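Local atomic coordinates of PTS-dependent dihydroxyacetone kinase operon regulatory protein (Escherichia coli, PDB entry 4LRZ), a protein that activates transcription of the dhaKLM operon from a sigma-70 promoter and represses its own expression, the present chain being its N-terminal sensor region with GAF and PAS domains. Residues F[18-23]-F[113-118]; F[25-30]-F[135-140]; F[129-134]-F[142-147]. All blocks are in the same frame, centred on the assembly; numbering follows the deposited sequence.

Contact 1 (F[18-23]-F[113-118]); sequences TSWERC and IGTCAL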
loop_
_atom_site.group_PDB
_atom_site.type_symbol
_atom_site.label_atom_id
_atom_site.label_comp_id
_atom_site.label_asym_id
_atom_site.label_seq_id
_atom_site.Cartn_x
_atom_site.Cartn_y
_atom_site.Cartn_z
ATOM N N THR F 18 17.812 -12.346 29.130
ATOM C CA THR F 18 18.951 -11.800 28.409
ATOM C C THR F 18 19.005 -10.286 28.564
ATOM O O THR F 18 20.080 -9.719 28.805
ATOM C CB THR F 18 18.843 -12.164 26.924
ATOM O OG1 THR F 18 18.862 -13.593 26.817
ATOM C CG2 THR F 18 19.993 -11.586 26.124
ATOM N N SER F 19 17.830 -9.654 28.450
ATOM C CA SER F 19 17.681 -8.226 28.668
ATOM C C SER F 19 18.087 -7.816 30.086
ATOM O O SER F 19 18.775 -6.809 30.282
ATOM C CB SER F 19 16.252 -7.781 28.376
ATOM O OG SER F 19 16.058 -6.433 28.793
ATOM N N TRP F 20 17.653 -8.599 31.068
ATOM C CA TRP F 20 18.077 -8.415 32.446
ATOM C C TRP F 20 19.589 -8.473 32.613
ATOM O O TRP F 20 20.135 -7.654 33.328
ATOM C CB TRP F 20 17.436 -9.441 33.331
ATOM C CG TRP F 20 15.994 -9.192 33.652
ATOM C CD1 TRP F 20 15.153 -8.258 33.089
ATOM C CD2 TRP F 20 15.191 -9.951 34.568
ATOM N NE1 TRP F 20 13.899 -8.368 33.633
ATOM C CE2 TRP F 20 13.886 -9.396 34.538
ATOM C CE3 TRP F 20 15.457 -11.031 35.439
ATOM C CZ2 TRP F 20 12.837 -9.884 35.350
ATOM C CZ3 TRP F 20 14.407 -11.529 36.234
ATOM C CH2 TRP F 20 13.111 -10.957 36.178
ATOM N N GLU F 21 20.264 -9.413 31.946
ATOM C CA GLU F 21 21.745 -9.467 32.001
ATOM C C GLU F 21 22.406 -8.198 31.456
ATOM O O GLU F 21 23.439 -7.815 31.959
ATOM C CB GLU F 21 22.367 -10.687 31.273
ATOM C CG GLU F 21 21.982 -12.100 31.792
ATOM C CD GLU F 21 22.597 -13.272 30.938
ATOM O OE1 GLU F 21 22.979 -13.042 29.743
ATOM O OE2 GLU F 21 22.695 -14.426 31.468
ATOM N N ARG F 22 21.839 -7.563 30.428
ATOM C CA ARG F 22 22.415 -6.303 29.907
ATOM C C ARG F 22 22.197 -5.168 30.903
ATOM O O ARG F 22 23.096 -4.361 31.167
ATOM C CB ARG F 22 21.834 -5.935 28.545
ATOM C CG ARG F 22 22.079 -6.981 27.443
ATOM C CD ARG F 22 21.647 -6.435 26.049
ATOM N NE ARG F 22 20.199 -6.210 25.920
ATOM C CZ ARG F 22 19.330 -7.141 25.510
ATOM N NH1 ARG F 22 19.750 -8.370 25.189
ATOM N NH2 ARG F 22 18.034 -6.845 25.422
ATOM N N CYS F 23 20.999 -5.138 31.473
ATOM C CA CYS F 23 20.609 -4.110 32.448
ATOM C C CYS F 23 21.368 -4.203 33.781
ATOM O O CYS F 23 21.573 -3.192 34.451
ATOM C CB CYS F 23 19.098 -4.173 32.708
ATOM S SG CYS F 23 17.996 -3.619 31.337
ATOM N N ILE F 113 15.468 2.840 30.930
ATOM C CA ILE F 113 14.328 2.456 31.756
ATOM C C ILE F 113 14.312 0.959 32.046
ATOM O O ILE F 113 13.385 0.466 32.678
ATOM C CB ILE F 113 12.929 2.965 31.181
ATOM C CG1 ILE F 113 12.561 2.255 29.849
ATOM C CG2 ILE F 113 12.881 4.521 31.114
ATOM C CD1 ILE F 113 11.155 2.483 29.409
ATOM N N GLY F 114 15.319 0.244 31.549
ATOM C CA GLY F 114 15.354 -1.188 31.744
ATOM C C GLY F 114 14.444 -1.956 30.786
ATOM O O GLY F 114 13.776 -1.372 29.949
ATOM N N THR F 115 14.464 -3.271 30.928
ATOM C CA THR F 115 13.678 -4.183 30.152
ATOM C C THR F 115 12.225 -3.766 30.173
ATOM O O THR F 115 11.609 -3.669 31.268
ATOM C CB THR F 115 13.735 -5.587 30.772
ATOM O OG1 THR F 115 15.091 -5.910 31.086
ATOM C CG2 THR F 115 13.128 -6.643 29.824
ATOM N N CYS F 116 11.704 -3.568 28.954
ATOM C CA CYS F 116 10.380 -3.046 28.681
ATOM C C CYS F 116 10.084 -3.188 27.196
ATOM O O CYS F 116 10.936 -2.905 26.354
ATOM C CB CYS F 116 10.291 -1.556 29.077
ATOM S SG CYS F 116 8.614 -0.917 29.031
ATOM N N ALA F 117 8.863 -3.597 26.872
ATOM C CA ALA F 117 8.427 -3.716 25.493
ATOM C C ALA F 117 8.785 -2.462 24.646
ATOM O O ALA F 117 9.168 -2.566 23.469
ATOM C CB ALA F 117 6.917 -4.005 25.467
ATOM N N LEU F 118 8.660 -1.284 25.256
ATOM C CA LEU F 118 8.939 -0.016 24.575
ATOM C C LEU F 118 10.268 -0.072 23.824
ATOM O O LEU F 118 10.389 0.517 22.717
ATOM C CB LEU F 118 8.993 1.137 25.583
ATOM C CG LEU F 118 7.721 1.531 26.280
ATOM C CD1 LEU F 118 7.893 2.761 27.124
ATOM C CD2 LEU F 118 6.620 1.790 25.197
#

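Contact 2 (F[25-30]-F[135-140]); sequences KLMKRE and HFKQVL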
loop_
_atom_site.group_PDB
_atom_site.type_symbol
_atom_site.label_atom_id
_atom_site.label_comp_id
_atom_site.label_asym_id
_atom_site.label_seq_id
_atom_site.Cartn_x
_atom_site.Cartn_y
_atom_site.Cartn_z
ATOM N N LYS F 25 24.522 -4.819 34.324
ATOM C CA LYS F 25 25.818 -4.171 34.245
ATOM C C LYS F 25 25.802 -2.772 34.862
ATOM O O LYS F 25 26.658 -2.461 35.695
ATOM C CB LYS F 25 26.288 -4.089 32.791
ATOM C CG LYS F 25 26.567 -5.449 32.111
ATOM C CD LYS F 25 26.896 -5.272 30.586
ATOM C CE LYS F 25 26.659 -6.552 29.730
ATOM N NZ LYS F 25 25.771 -6.345 28.479
ATOM N N LEU F 26 24.807 -1.960 34.507
ATOM C CA LEU F 26 24.861 -0.498 34.668
ATOM C C LEU F 26 23.719 0.160 35.415
ATOM O O LEU F 26 23.560 1.376 35.350
ATOM C CB LEU F 26 24.795 0.154 33.295
ATOM C CG LEU F 26 25.923 -0.028 32.306
ATOM C CD1 LEU F 26 25.315 0.236 30.914
ATOM C CD2 LEU F 26 27.106 0.894 32.656
ATOM N N MET F 27 22.903 -0.620 36.085
ATOM C CA MET F 27 21.582 -0.144 36.391
ATOM C C MET F 27 21.068 -0.971 37.559
ATOM O O MET F 27 21.369 -2.160 37.681
ATOM C CB MET F 27 20.697 -0.379 35.140
ATOM C CG MET F 27 19.921 0.818 34.533
ATOM S SD MET F 27 18.676 0.318 33.206
ATOM C CE MET F 27 19.854 -0.523 32.143
ATOM N N LYS F 28 20.260 -0.347 38.399
ATOM C CA LYS F 28 19.651 -1.037 39.534
ATOM C C LYS F 28 18.129 -1.098 39.370
ATOM O O LYS F 28 17.523 -0.211 38.764
ATOM C CB LYS F 28 20.033 -0.331 40.835
ATOM C CG LYS F 28 21.543 -0.181 40.994
ATOM C CD LYS F 28 21.931 1.191 41.535
ATOM C CE LYS F 28 22.391 1.151 43.014
ATOM N NZ LYS F 28 22.263 2.522 43.655
ATOM N N ARG F 29 17.535 -2.151 39.930
ATOM C CA ARG F 29 16.099 -2.387 39.909
ATOM C C ARG F 29 15.275 -1.325 40.642
ATOM O O ARG F 29 14.136 -1.054 40.258
ATOM C CB ARG F 29 15.780 -3.793 40.439
ATOM C CG ARG F 29 16.298 -4.923 39.514
ATOM C CD ARG F 29 15.911 -6.327 39.968
ATOM N NE ARG F 29 15.104 -7.074 38.986
ATOM C CZ ARG F 29 13.799 -6.889 38.768
ATOM N NH1 ARG F 29 13.140 -5.944 39.445
ATOM N NH2 ARG F 29 13.148 -7.628 37.868
ATOM N N GLU F 30 15.815 -0.709 41.684
ATOM C CA GLU F 30 14.948 0.167 42.492
ATOM C C GLU F 30 15.055 1.645 42.183
ATOM O O GLU F 30 14.335 2.421 42.766
ATOM C CB GLU F 30 15.115 -0.046 44.008
ATOM C CG GLU F 30 15.908 -1.289 44.406
ATOM C CD GLU F 30 17.347 -1.228 43.902
ATOM O OE1 GLU F 30 17.972 -0.142 44.033
ATOM O OE2 GLU F 30 17.830 -2.261 43.366
ATOM N N HIS F 135 9.477 -6.466 34.127
ATOM C CA HIS F 135 10.154 -5.188 33.957
ATOM C C HIS F 135 11.370 -5.120 34.918
ATOM O O HIS F 135 11.286 -5.547 36.068
ATOM C CB HIS F 135 9.203 -4.012 34.196
ATOM C CG HIS F 135 8.161 -3.842 33.119
ATOM N ND1 HIS F 135 6.815 -4.028 33.345
ATOM C CD2 HIS F 135 8.274 -3.493 31.814
ATOM C CE1 HIS F 135 6.152 -3.854 32.218
ATOM N NE2 HIS F 135 7.014 -3.505 31.282
ATOM N N PHE F 136 12.493 -4.581 34.454
ATOM C CA PHE F 136 13.670 -4.477 35.333
ATOM C C PHE F 136 13.421 -3.520 36.505
ATOM O O PHE F 136 13.657 -3.859 37.665
ATOM C CB PHE F 136 14.886 -4.059 34.527
ATOM C CG PHE F 136 16.184 -4.101 35.305
ATOM C CD1 PHE F 136 16.878 -5.318 35.473
ATOM C CD2 PHE F 136 16.728 -2.932 35.858
ATOM C CE1 PHE F 136 18.087 -5.368 36.171
ATOM C CE2 PHE F 136 17.955 -2.981 36.555
ATOM C CZ PHE F 136 18.617 -4.199 36.715
ATOM N N LYS F 137 12.924 -2.337 36.185
ATOM C CA LYS F 137 12.645 -1.271 37.141
ATOM C C LYS F 137 11.369 -1.524 37.885
ATOM O O LYS F 137 10.327 -1.713 37.259
ATOM C CB LYS F 137 12.486 0.056 36.395
ATOM C CG LYS F 137 13.723 0.493 35.681
ATOM C CD LYS F 137 14.844 0.712 36.649
ATOM C CE LYS F 137 15.808 1.758 36.137
ATOM N NZ LYS F 137 16.762 2.218 37.205
ATOM N N GLN F 138 11.448 -1.473 39.219
ATOM C CA GLN F 138 10.288 -1.687 40.103
ATOM C C GLN F 138 9.150 -0.700 39.878
ATOM O O GLN F 138 7.989 -1.020 40.152
ATOM C CB GLN F 138 10.695 -1.631 41.583
ATOM C CG GLN F 138 11.269 -2.947 42.112
ATOM C CD GLN F 138 12.122 -2.785 43.401
ATOM O OE1 GLN F 138 11.990 -1.805 44.159
ATOM N NE2 GLN F 138 12.996 -3.764 43.643
ATOM N N VAL F 139 9.482 0.498 39.408
ATOM C CA VAL F 139 8.470 1.526 39.185
ATOM C C VAL F 139 7.447 1.061 38.129
ATOM O O VAL F 139 6.271 1.442 38.187
ATOM C CB VAL F 139 9.137 2.902 38.859
ATOM C CG1 VAL F 139 8.192 3.816 38.101
ATOM C CG2 VAL F 139 9.581 3.558 40.158
ATOM N N LEU F 140 7.878 0.178 37.230
ATOM C CA LEU F 140 7.014 -0.333 36.162
ATOM C C LEU F 140 6.217 -1.592 36.498
ATOM O O LEU F 140 5.467 -2.076 35.647
ATOM C CB LEU F 140 7.817 -0.535 34.866
ATOM C CG LEU F 140 8.460 0.744 34.292
ATOM C CD1 LEU F 140 9.168 0.462 32.972
ATOM C CD2 LEU F 140 7.447 1.906 34.121
HETATM O O HOH W 1 12.696 1.382 39.701
#

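Contact 3 (F[129-134]-F[142-147]); sequences KTMADQ and NWAFCA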
loop_
_atom_site.group_PDB
_atom_site.type_symbol
_atom_site.label_atom_id
_atom_site.label_comp_id
_atom_site.label_asym_id
_atom_site.label_seq_id
_atom_site.Cartn_x
_atom_site.Cartn_y
_atom_site.Cartn_z
ATOM N N LYS F 129 5.394 -8.059 24.563
ATOM C CA LYS F 129 4.644 -7.613 25.731
ATOM C C LYS F 129 5.429 -7.863 27.028
ATOM O O LYS F 129 5.864 -8.981 27.265
ATOM C CB LYS F 129 3.373 -8.436 25.841
ATOM C CG LYS F 129 2.484 -8.048 27.025
ATOM C CD LYS F 129 1.247 -8.968 27.102
ATOM C CE LYS F 129 0.219 -8.408 28.054
ATOM N NZ LYS F 129 -1.181 -8.882 27.705
ATOM N N THR F 130 5.546 -6.866 27.900
ATOM C CA THR F 130 6.182 -7.088 29.201
ATOM C C THR F 130 5.186 -6.630 30.279
ATOM O O THR F 130 4.507 -5.609 30.095
ATOM C CB THR F 130 7.498 -6.314 29.327
ATOM O OG1 THR F 130 7.252 -4.944 29.062
ATOM C CG2 THR F 130 8.546 -6.775 28.305
ATOM N N MET F 131 5.057 -7.399 31.358
ATOM C CA MET F 131 4.086 -7.099 32.423
ATOM C C MET F 131 4.750 -7.187 33.784
ATOM O O MET F 131 5.621 -7.992 33.958
ATOM C CB MET F 131 2.955 -8.142 32.470
ATOM C CG MET F 131 2.285 -8.429 31.166
ATOM S SD MET F 131 1.003 -9.676 31.441
ATOM C CE MET F 131 0.089 -8.948 32.805
ATOM N N ALA F 132 4.296 -6.380 34.734
ATOM C CA ALA F 132 4.609 -6.525 36.138
ATOM C C ALA F 132 6.126 -6.650 36.315
ATOM O O ALA F 132 6.871 -5.854 35.720
ATOM C CB ALA F 132 3.871 -7.730 36.698
ATOM N N ASP F 133 6.560 -7.671 37.056
ATOM C CA ASP F 133 7.964 -7.858 37.441
ATOM C C ASP F 133 8.877 -8.500 36.379
ATOM O O ASP F 133 10.049 -8.781 36.673
ATOM C CB ASP F 133 8.084 -8.573 38.813
ATOM C CG ASP F 133 7.554 -10.011 38.808
ATOM O OD1 ASP F 133 6.702 -10.383 37.959
ATOM O OD2 ASP F 133 7.981 -10.781 39.702
ATOM N N GLN F 134 8.357 -8.711 35.157
ATOM C CA GLN F 134 9.257 -8.902 33.989
ATOM C C GLN F 134 10.034 -7.611 33.719
ATOM O O GLN F 134 11.100 -7.654 33.101
ATOM C CB GLN F 134 8.497 -9.259 32.692
ATOM C CG GLN F 134 7.672 -10.529 32.739
ATOM C CD GLN F 134 6.828 -10.711 31.462
ATOM O OE1 GLN F 134 6.169 -9.777 31.011
ATOM N NE2 GLN F 134 6.862 -11.900 30.880
ATOM N N ASN F 142 3.613 -2.039 38.137
ATOM C CA ASN F 142 2.185 -1.816 38.021
ATOM C C ASN F 142 1.660 -1.727 36.603
ATOM O O ASN F 142 0.462 -1.641 36.429
ATOM C CB ASN F 142 1.805 -0.553 38.784
ATOM C CG ASN F 142 2.016 -0.719 40.227
ATOM O OD1 ASN F 142 2.913 -0.101 40.803
ATOM N ND2 ASN F 142 1.262 -1.645 40.831
ATOM N N TRP F 143 2.564 -1.763 35.622
ATOM C CA TRP F 143 2.255 -1.560 34.217
ATOM C C TRP F 143 2.446 -2.806 33.367
ATOM O O TRP F 143 3.253 -3.697 33.698
ATOM C CB TRP F 143 3.083 -0.389 33.665
ATOM C CG TRP F 143 2.719 0.818 34.367
ATOM C CD1 TRP F 143 3.210 1.250 35.567
ATOM C CD2 TRP F 143 1.662 1.708 34.026
ATOM N NE1 TRP F 143 2.556 2.390 35.971
ATOM C CE2 TRP F 143 1.603 2.698 35.040
ATOM C CE3 TRP F 143 0.768 1.782 32.955
ATOM C CZ2 TRP F 143 0.689 3.738 35.011
ATOM C CZ3 TRP F 143 -0.112 2.825 32.912
ATOM C CH2 TRP F 143 -0.154 3.790 33.936
ATOM N N ALA F 144 1.651 -2.865 32.299
ATOM C CA ALA F 144 1.841 -3.772 31.197
ATOM C C ALA F 144 2.199 -2.911 29.968
ATOM O O ALA F 144 1.577 -1.864 29.749
ATOM C CB ALA F 144 0.535 -4.568 30.931
ATOM N N PHE F 145 3.175 -3.335 29.164
ATOM C CA PHE F 145 3.459 -2.669 27.877
ATOM C C PHE F 145 3.386 -3.679 26.724
ATOM O O PHE F 145 3.814 -4.820 26.878
ATOM C CB PHE F 145 4.828 -1.967 27.900
ATOM C CG PHE F 145 4.868 -0.745 28.780
ATOM C CD1 PHE F 145 4.531 0.507 28.280
ATOM C CD2 PHE F 145 5.218 -0.835 30.097
ATOM C CE1 PHE F 145 4.559 1.648 29.104
ATOM C CE2 PHE F 145 5.241 0.290 30.918
ATOM C CZ PHE F 145 4.923 1.515 30.428
ATOM N N CYS F 146 2.781 -3.287 25.611
ATOM C CA CYS F 146 2.875 -4.054 24.381
ATOM C C CYS F 146 3.490 -3.137 23.349
ATOM O O CYS F 146 3.184 -1.936 23.304
ATOM C CB CYS F 146 1.489 -4.446 23.854
ATOM S SG CYS F 146 0.541 -5.519 24.940
ATOM N N ALA F 147 4.297 -3.701 22.466
ATOM C CA ALA F 147 4.907 -2.890 21.427
ATOM C C ALA F 147 5.264 -3.722 20.220
ATOM O O ALA F 147 5.538 -4.943 20.296
ATOM C CB ALA F 147 6.144 -2.152 21.976
#

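Contact 1 (F[18-23]-F[113-118])
Ser19 and Thr115 join hydroxyl to hydroxyl in a buried helix-to-loop contact, where the N-terminal helix 14-26 lies against the turn linking helix 110-113 to helix 117-124. Thr115 OG1 donates to Ser19 OG over a short 2.5 Å, and the Thr115 methyl CG2 lies beside the same hydroxyl, 3.1 Å from Ser19 OG, and next to Ser19 CB. OG of Ser19 lies anti to its own nitrogen (chi1 171°), which aims it at Thr115 and also at the carboxylate of Glu110; that acid forms a salt bridge with Arg22 too. The indole of Trp20 presents its edge, CD1 being 3.1 Å from Thr115 OG1, while NE1 bonds to the carbonyl of Gln134. Within the GAF domain the turn runs through Gly114, the first residue past helix 110-113; it has positive phi, and at its backbone angles a CB would be jammed against the preceding carbonyl oxygen. Cys116 then N-caps helix 117-124. With a valine in place of Thr115, the Ser19 hydroxyl would probably be left without its donor here. Cys23, one helical turn beyond Ser19, sets its SG 3.6 Å from Gly114 CA and equally close to Thr115 N.

Contact 2 (F[25-30]-F[135-140])
The carbonyl of Arg29 receives the backbone N-H of Gln138 in a nearly straight bond of 2.9 Å (173° at the hydrogen), with the donor in the carbonyl plane. A water donates to the same Arg29 oxygen, so two donors hold it. One residue earlier, Lys137 NZ meets Lys28 O at 3.0 Å, almost in line with the C=O; the ammonium also bonds to Thr31 O, so it bridges two carbonyls of the chain leaving helix 14-26. A kink at chi2 of Lys137 (-62°) folds the side chain back to these oxygens. The guanidinium of Arg29 holds less firmly: NH2 gives only a weak bond to His135 O, and the Phe136 carbonyl sits over a face of the group, too poorly angled to be bonded. Apolar packing centres on Phe136. Arg29 CG stands over the middle of the ring, 3.8 Å from its centroid, as a CH-pi contact, while Met27 brings its sulfur obliquely to the same ring as a Met-aromatic neighbour. At the outer end the Glu30 and Gln138 side chains run alongside each other. In this way the chain just past helix 14-26 covers the connection between strands 128-131 and 143-151 of the GAF domain; Phe136 also packs on Cys23 and Asn24, and Arg29 has a cation-pi partner in Trp20 of that helix.

Contact 3 (F[129-134]-F[142-147])
Lys129 lays its aliphatic chain along Cys146, CG passing 3.8 Å from SG. CG is anti to the backbone nitrogen (chi1 -179°) and the chain runs on extended, which carries the stem past the sulfur and NZ on to the hydroxyl of Thr170. Cys146, in turn, rests its side chain on Asp174, Leu175 and Thr178 at the start of helix 174-211. On the same face Met131 meets Ala144 with CG, 4.2 Å from the alanine CB; its side chain also packs on Val167 and Thr170. Thr130 and Phe145 point to the other face. The threonine places OG1 between its backbone nitrogen and carbonyl carbon (chi1 55°), where it takes the N-H of Ala117 and lies 4.0 Å from Phe145 CB. The phenyl ring itself swings away from Thr130 to pack on Ala117 and Leu118 of helix 117-124, and meets the His135 imidazole with planes nearly perpendicular. Beneath these side chains the backbones of Thr130 and Phe145 exchange two hydrogen bonds, the one from Phe145 N to Thr130 O being 2.8 Å and nearly straight. Ala132, with positive phi, still reaches back through its N-H to Trp143 O as the chain leaves the strand. Met131 N, turned away from strand 143-147, is taken by Gln134 OE1 in the amide's carbonyl plane, at 2.6 Å; the backbone N-H of Gln134 returns to Met131 O, so both polar atoms of Met131's backbone are gripped by one residue. This is an antiparallel beta hairpin whose first strand, 128-131, forms one edge, within this chain, of the five-stranded sheet of the GAF fold, ordered 2-1-5-4-3.

Overall arrangement
From the N terminus, helix 14-26 first offers residues 18-23 to contact 1, closing a loop of about ninety residues back to the turn before helix 117-124. The chain just beyond, 25-30, reaches further along the sequence to 135-140 in contact 2; the segments of the two alternate, so their loops cross. Contact 3 follows contact 1 in series and closes the hairpin 128-131/143-151, but it crosses contact 2, because 135-140 lies in the hairpin connection. All three lie close together on the same side of the chain's centre. Contacts 1 and 2 tie helix 14-26 and the chain after it to the turn before helix 117-124 and to the hairpin connection, while contact 3 holds edge strand 128-131 to its neighbour in the GAF sheet.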